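PDB 2V1L: hypothetical protein from Vibrio cholerae, which is of unknown function but, encoded on a pathogenicity island, belongs to the DUF2787 family and shares structural homology with human p32. Local coordinates for residues I77-Y82 with R92-D97; M43-S48 with H58-A63. One frame throughout, in Å; residues are numbered along the deposited sequence.

How the contacts relate
Both contacts are antiparallel strand pairings in one sheet. Contact 2 joins strands 41-46 and 60-66; contact 1 joins strand 72-82 to strands 90-93 and 95-97. Their centres lie about 10 Å apart, and strands 60-66 and 72-82 are sheet neighbours: Thr78 O lies 2.7 Å from Glu61 N, and Asp79 OD1 2.8 Å from His58 ND1, both probable hydrogen bonds. Contact 1 is the more buried, yet it includes polar groups and a beta bulge; contact 2 is partly buried and regular, with one weak side-chain bond. Apolar residues such as Ile77, Phe96, Val60 and Ile62 turn to helix 117-135, while polar ones like Thr78 and Glu61 take the other face; Asp79, on the helix side, is an exception.

Contact 1 (I77-Y82 with R92-D97); sequences ITDFAY and RCLDFD
Asp79 faces both Cys93 and Leu94, and its carbonyl oxygen receives two N-H groups: Cys93 N at 2.7 Å from Asp79 O, and Leu94 N at 3.2 Å, tilted 27° from the carbonyl plane. Two residues opposite one make a classic beta bulge, which shifts the register before Phe80 meets Arg92. Asp79 N in turn binds Leu94 O; beyond the bulge, Ile77 and Phe96 exchange a pair of backbone bonds.

The tight part is polar. Thr78 OG1 donates to Asp95 OD1 over a very short 2.5 Å. The Asp95 carboxylate gets there because its CG stands anti to the backbone N (chi1 -176°), and threonine suits the opposite site because its two branches divide the work: OG1 takes the acid, while CG2 lies 3.5 Å above one face of the Phe80 ring, toward its rim, and 3.8 Å from Arg92 CG. On the other face of the strands, Cys93 CB comes within 3.4 Å of Asp79 OD1, whose polar partner is His58 ND1.

Arg92 forms the loose side. Exposed and extended, it runs alongside Phe80 with methylene contacts, its guanidinium 86° from the ring plane, and its NH1 makes merely a long charge pairing with Asp95 OD2.

Ile77, Asp79 and Leu94 rest on helix 117-135, where Tyr123 also meets Phe96 edge-to-face; strand 60-66 and the residue before it, Pro59, flank strand 72-82, with backbone bonds between Glu61 and Thr78 and between Pro59 and Phe80, and Asp95 bonds on to Phe104 of strand 102-105.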
loop_
_atom_site.group_PDB
_atom_site.type_symbol
_atom_site.label_atom_id
_atom_site.label_comp_id
_atom_site.label_asym_id
_atom_site.label_seq_id
_atom_site.Cartn_x
_atom_site.Cartn_y
_atom_site.Cartn_z
ATOM N N ILE A 77 -0.080 -3.618 2.830
ATOM C CA ILE A 77 -0.524 -2.530 1.960
ATOM C C ILE A 77 -1.962 -2.821 1.577
ATOM O O ILE A 77 -2.234 -3.897 1.066
ATOM C CB ILE A 77 0.343 -2.445 0.654
ATOM C CG1 ILE A 77 1.805 -2.194 0.995
ATOM C CG2 ILE A 77 -0.184 -1.337 -0.281
ATOM C CD1 ILE A 77 2.745 -2.281 -0.221
ATOM N N THR A 78 -2.865 -1.864 1.817
ATOM C CA THR A 78 -4.266 -1.991 1.453
ATOM C C THR A 78 -4.756 -0.819 0.621
ATOM O O THR A 78 -4.531 0.349 0.971
ATOM C CB THR A 78 -5.162 -2.108 2.718
ATOM O OG1 THR A 78 -4.618 -3.111 3.585
ATOM C CG2 THR A 78 -6.592 -2.533 2.355
ATOM N N ASP A 79 -5.453 -1.167 -0.463
ATOM C CA ASP A 79 -6.147 -0.277 -1.380
ATOM C C ASP A 79 -7.643 -0.530 -1.143
ATOM O O ASP A 79 -8.087 -1.695 -1.130
ATOM C CB ASP A 79 -5.742 -0.663 -2.822
ATOM C CG ASP A 79 -6.546 0.032 -3.883
ATOM O OD1 ASP A 79 -7.781 -0.014 -3.860
ATOM O OD2 ASP A 79 -5.930 0.616 -4.782
ATOM N N PHE A 80 -8.403 0.538 -0.917
ATOM C CA PHE A 80 -9.832 0.411 -0.597
ATOM C C PHE A 80 -10.634 1.015 -1.717
ATOM O O PHE A 80 -10.158 1.925 -2.390
ATOM C CB PHE A 80 -10.210 1.170 0.672
ATOM C CG PHE A 80 -9.413 0.794 1.885
ATOM C CD1 PHE A 80 -9.917 -0.106 2.806
ATOM C CD2 PHE A 80 -8.163 1.393 2.133
ATOM C CE1 PHE A 80 -9.187 -0.418 3.938
ATOM C CE2 PHE A 80 -7.441 1.092 3.250
ATOM C CZ PHE A 80 -7.934 0.183 4.154
ATOM N N ALA A 81 -11.854 0.514 -1.907
ATOM C CA ALA A 81 -12.772 1.057 -2.882
ATOM C C ALA A 81 -14.214 0.862 -2.423
ATOM O O ALA A 81 -14.502 -0.000 -1.603
ATOM C CB ALA A 81 -12.552 0.409 -4.257
ATOM N N TYR A 82 -15.106 1.680 -2.975
ATOM C CA TYR A 82 -16.544 1.546 -2.751
ATOM C C TYR A 82 -17.084 0.378 -3.546
ATOM O O TYR A 82 -16.758 0.216 -4.728
ATOM C CB TYR A 82 -17.280 2.831 -3.140
ATOM C CG TYR A 82 -17.058 3.929 -2.151
ATOM C CD1 TYR A 82 -17.627 3.864 -0.881
ATOM C CD2 TYR A 82 -16.268 5.029 -2.468
ATOM C CE1 TYR A 82 -17.424 4.863 0.056
ATOM C CE2 TYR A 82 -16.047 6.039 -1.541
ATOM C CZ TYR A 82 -16.632 5.949 -0.278
ATOM O OH TYR A 82 -16.421 6.940 0.654
ATOM N N ARG A 92 -11.915 -3.315 1.531
ATOM C CA ARG A 92 -10.578 -3.658 1.048
ATOM C C ARG A 92 -10.763 -4.099 -0.391
ATOM O O ARG A 92 -11.693 -4.839 -0.699
ATOM C CB ARG A 92 -9.941 -4.807 1.847
ATOM C CG ARG A 92 -9.673 -4.489 3.328
ATOM C CD ARG A 92 -8.761 -5.563 3.919
ATOM N NE ARG A 92 -8.682 -5.478 5.372
ATOM C CZ ARG A 92 -8.095 -6.388 6.147
ATOM N NH1 ARG A 92 -7.545 -7.476 5.622
ATOM N NH2 ARG A 92 -8.073 -6.212 7.460
ATOM N N CYS A 93 -9.892 -3.636 -1.270
ATOM C CA CYS A 93 -10.031 -3.894 -2.698
ATOM C C CYS A 93 -8.883 -4.785 -3.159
ATOM O O CYS A 93 -9.093 -5.799 -3.825
ATOM C CB CYS A 93 -9.993 -2.562 -3.441
ATOM S SG CYS A 93 -10.084 -2.740 -5.211
ATOM N N LEU A 94 -7.668 -4.369 -2.791
ATOM C CA LEU A 94 -6.455 -5.148 -2.913
ATOM C C LEU A 94 -5.781 -5.052 -1.561
ATOM O O LEU A 94 -5.753 -3.977 -0.961
ATOM C CB LEU A 94 -5.502 -4.516 -3.916
ATOM C CG LEU A 94 -5.777 -4.595 -5.422
ATOM C CD1 LEU A 94 -6.220 -3.271 -5.940
ATOM C CD2 LEU A 94 -4.445 -4.966 -6.110
ATOM N N ASP A 95 -5.212 -6.143 -1.110
ATOM C CA ASP A 95 -4.520 -6.163 0.186
ATOM C C ASP A 95 -3.280 -7.040 0.038
ATOM O O ASP A 95 -3.366 -8.144 -0.500
ATOM C CB ASP A 95 -5.448 -6.710 1.281
ATOM C CG ASP A 95 -4.817 -6.653 2.665
ATOM O OD1 ASP A 95 -4.537 -5.542 3.181
ATOM O OD2 ASP A 95 -4.600 -7.731 3.235
ATOM N N PHE A 96 -2.125 -6.536 0.460
ATOM C CA PHE A 96 -0.907 -7.335 0.458
ATOM C C PHE A 96 -0.476 -7.409 1.901
ATOM O O PHE A 96 -0.082 -6.421 2.457
ATOM C CB PHE A 96 0.191 -6.700 -0.423
ATOM C CG PHE A 96 -0.232 -6.507 -1.860
ATOM C CD1 PHE A 96 -0.228 -7.584 -2.749
ATOM C CD2 PHE A 96 -0.682 -5.258 -2.309
ATOM C CE1 PHE A 96 -0.660 -7.406 -4.100
ATOM C CE2 PHE A 96 -1.094 -5.066 -3.648
ATOM C CZ PHE A 96 -1.098 -6.154 -4.528
ATOM N N ASP A 97 -0.602 -8.573 2.519
ATOM C CA ASP A 97 -0.360 -8.681 3.962
ATOM C C ASP A 97 0.970 -9.408 4.187
ATOM O O ASP A 97 1.064 -10.621 4.028
ATOM C CB ASP A 97 -1.537 -9.402 4.646
ATOM C CG ASP A 97 -1.455 -9.357 6.182
ATOM O OD1 ASP A 97 -0.340 -9.377 6.748
ATOM O OD2 ASP A 97 -2.518 -9.306 6.827
#

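Contact 2 (M43-S48 with H58-A63); sequences MNFRDS and HPVEIA
Phe45 meets Val60 and Ile62 on the apolar face of two antiparallel strands. Its CB sits 4.3 Å from Val60 CB, its partner in a hydrogen-bonded pair, and CD2 lies 3.8 Å from Val60 O, which is at the ring edge, in its plane. One atom further, CE2 touches Ile62 CD1 at 3.6 Å, the two side chains crossing at a slant. The ring reaches this methyl because CG stands anti to the carbonyl carbon (chi1 -59°), and Ile62 answers with an extended CG1-CD1 arm. A large flat ring and branched aliphatic residues suit this face, which helices cover: Phe130 of helix 117-135 meets the Phe45 ring edge-to-face and also touches Val60 and Ile62, while Met43 runs its unbranched chain away from the partner strand to Leu21, Ile24 and Leu25 of helix 15-29.

The backbone holds the register through two reciprocal pairs, Met43 with Ile62 and Phe45 with Val60. Phe45 N to Val60 O, 2.8 Å, is nearly straight at 169°. Pro59, having no N-H to give, stands just past the last of these bonds; its CA makes a C-H...O contact with Phe45 O.

On the other face Asn44 and Glu61 lie side by side, their amide and carboxylate planes 73° apart. Asn44 ND2 gives Glu61 OE1 a weak bond of 3.4 Å; the firmer partner of the acid is Tyr76 OH, through OE2. Asn44 CB lies 3.7 Å from the plane of the Arg46 guanidinium, over one face and toward its rim; Arg46 NE has a long, weak ion pair with Asp141.

The arrangement is a regular ladder in an antiparallel sheet, with helices packed on its apolar face and its polar face lined by Asn44, Glu61 and Arg46, consistent with the structural homology to human p32.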
loop_
_atom_site.group_PDB
_atom_site.type_symbol
_atom_site.label_atom_id
_atom_site.label_comp_id
_atom_site.label_asym_id
_atom_site.label_seq_id
_atom_site.Cartn_x
_atom_site.Cartn_y
_atom_site.Cartn_z
ATOM N N MET A 43 0.642 4.888 7.469
ATOM C CA MET A 43 0.498 5.949 6.464
ATOM C C MET A 43 -0.853 5.803 5.743
ATOM O O MET A 43 -1.250 4.691 5.377
ATOM C CB MET A 43 1.632 5.870 5.429
ATOM C CG MET A 43 3.052 6.022 5.951
ATOM S SD MET A 43 4.295 5.882 4.631
ATOM C CE MET A 43 5.820 5.974 5.558
ATOM N N ASN A 44 -1.541 6.915 5.527
ATOM C CA ASN A 44 -2.761 6.926 4.727
ATOM C C ASN A 44 -2.635 7.901 3.560
ATOM O O ASN A 44 -2.157 9.021 3.745
ATOM C CB ASN A 44 -3.988 7.291 5.566
ATOM C CG ASN A 44 -4.382 6.186 6.521
ATOM O OD1 ASN A 44 -3.832 6.086 7.618
ATOM N ND2 ASN A 44 -5.319 5.336 6.101
ATOM N N PHE A 45 -3.055 7.465 2.371
ATOM C CA PHE A 45 -3.055 8.310 1.177
ATOM C C PHE A 45 -4.513 8.416 0.775
ATOM O O PHE A 45 -5.164 7.381 0.527
ATOM C CB PHE A 45 -2.200 7.683 0.039
ATOM C CG PHE A 45 -0.758 7.452 0.398
ATOM C CD1 PHE A 45 0.248 8.243 -0.165
ATOM C CD2 PHE A 45 -0.389 6.447 1.297
ATOM C CE1 PHE A 45 1.570 8.033 0.154
ATOM C CE2 PHE A 45 0.942 6.244 1.647
ATOM C CZ PHE A 45 1.928 7.039 1.084
ATOM N N ARG A 46 -5.042 9.643 0.737
ATOM C CA ARG A 46 -6.441 9.866 0.356
ATOM C C ARG A 46 -6.640 10.970 -0.699
ATOM O O ARG A 46 -6.021 12.016 -0.627
ATOM C CB ARG A 46 -7.324 10.136 1.594
ATOM C CG ARG A 46 -7.495 8.912 2.546
ATOM C CD ARG A 46 -8.445 9.203 3.753
ATOM N NE ARG A 46 -7.700 9.703 4.920
ATOM C CZ ARG A 46 -7.431 9.008 6.028
ATOM N NH1 ARG A 46 -7.870 7.765 6.170
ATOM N NH2 ARG A 46 -6.720 9.564 7.010
ATOM N N ASP A 47 -7.490 10.678 -1.683
ATOM C CA ASP A 47 -8.035 11.650 -2.607
ATOM C C ASP A 47 -9.378 12.115 -1.999
ATOM O O ASP A 47 -10.373 11.387 -2.004
ATOM C CB ASP A 47 -8.205 11.027 -4.015
ATOM C CG ASP A 47 -9.169 11.812 -4.912
ATOM O OD1 ASP A 47 -9.557 12.934 -4.544
ATOM O OD2 ASP A 47 -9.580 11.313 -5.990
ATOM N N SER A 48 -9.407 13.342 -1.480
ATOM C CA SER A 48 -10.610 13.837 -0.790
ATOM C C SER A 48 -11.840 13.875 -1.700
ATOM O O SER A 48 -12.960 13.915 -1.203
ATOM C CB SER A 48 -10.358 15.206 -0.173
ATOM O OG SER A 48 -10.553 16.223 -1.154
ATOM N N HIS A 58 -8.424 5.512 -5.297
ATOM C CA HIS A 58 -8.723 4.680 -4.118
ATOM C C HIS A 58 -7.828 5.098 -2.988
ATOM O O HIS A 58 -6.629 5.326 -3.204
ATOM C CB HIS A 58 -8.481 3.182 -4.381
ATOM C CG HIS A 58 -9.361 2.565 -5.424
ATOM N ND1 HIS A 58 -9.198 1.261 -5.845
ATOM C CD2 HIS A 58 -10.389 3.068 -6.149
ATOM C CE1 HIS A 58 -10.092 0.981 -6.780
ATOM N NE2 HIS A 58 -10.833 2.060 -6.978
ATOM N N PRO A 59 -8.368 5.162 -1.754
ATOM C CA PRO A 59 -7.480 5.405 -0.609
ATOM C C PRO A 59 -6.522 4.249 -0.418
ATOM O O PRO A 59 -6.864 3.131 -0.733
ATOM C CB PRO A 59 -8.437 5.460 0.603
ATOM C CG PRO A 59 -9.769 5.556 0.044
ATOM C CD PRO A 59 -9.783 5.033 -1.351
ATOM N N VAL A 60 -5.340 4.514 0.124
ATOM C CA VAL A 60 -4.379 3.474 0.368
ATOM C C VAL A 60 -3.884 3.632 1.790
ATOM O O VAL A 60 -3.645 4.746 2.240
ATOM C CB VAL A 60 -3.191 3.552 -0.615
ATOM C CG1 VAL A 60 -2.099 2.678 -0.189
ATOM C CG2 VAL A 60 -3.630 3.222 -2.071
ATOM N N GLU A 61 -3.732 2.500 2.480
ATOM C CA GLU A 61 -3.100 2.415 3.796
ATOM C C GLU A 61 -1.887 1.496 3.774
ATOM O O GLU A 61 -1.944 0.382 3.243
ATOM C CB GLU A 61 -4.118 1.925 4.848
ATOM C CG GLU A 61 -3.562 1.883 6.263
ATOM C CD GLU A 61 -4.602 1.521 7.314
ATOM O OE1 GLU A 61 -5.639 2.213 7.403
ATOM O OE2 GLU A 61 -4.358 0.548 8.076
ATOM N N ILE A 62 -0.786 1.963 4.353
ATOM C CA ILE A 62 0.419 1.174 4.469
ATOM C C ILE A 62 0.889 1.157 5.926
ATOM O O ILE A 62 0.932 2.201 6.566
ATOM C CB ILE A 62 1.561 1.707 3.550
ATOM C CG1 ILE A 62 1.114 1.706 2.082
ATOM C CG2 ILE A 62 2.834 0.857 3.762
ATOM C CD1 ILE A 62 1.798 2.750 1.170
ATOM N N ALA A 63 1.254 -0.024 6.433
ATOM C CA ALA A 63 1.721 -0.165 7.814
ATOM C C ALA A 63 3.135 -0.668 7.944
ATOM O O ALA A 63 3.544 -1.662 7.328
ATOM C CB ALA A 63 0.787 -1.054 8.627
#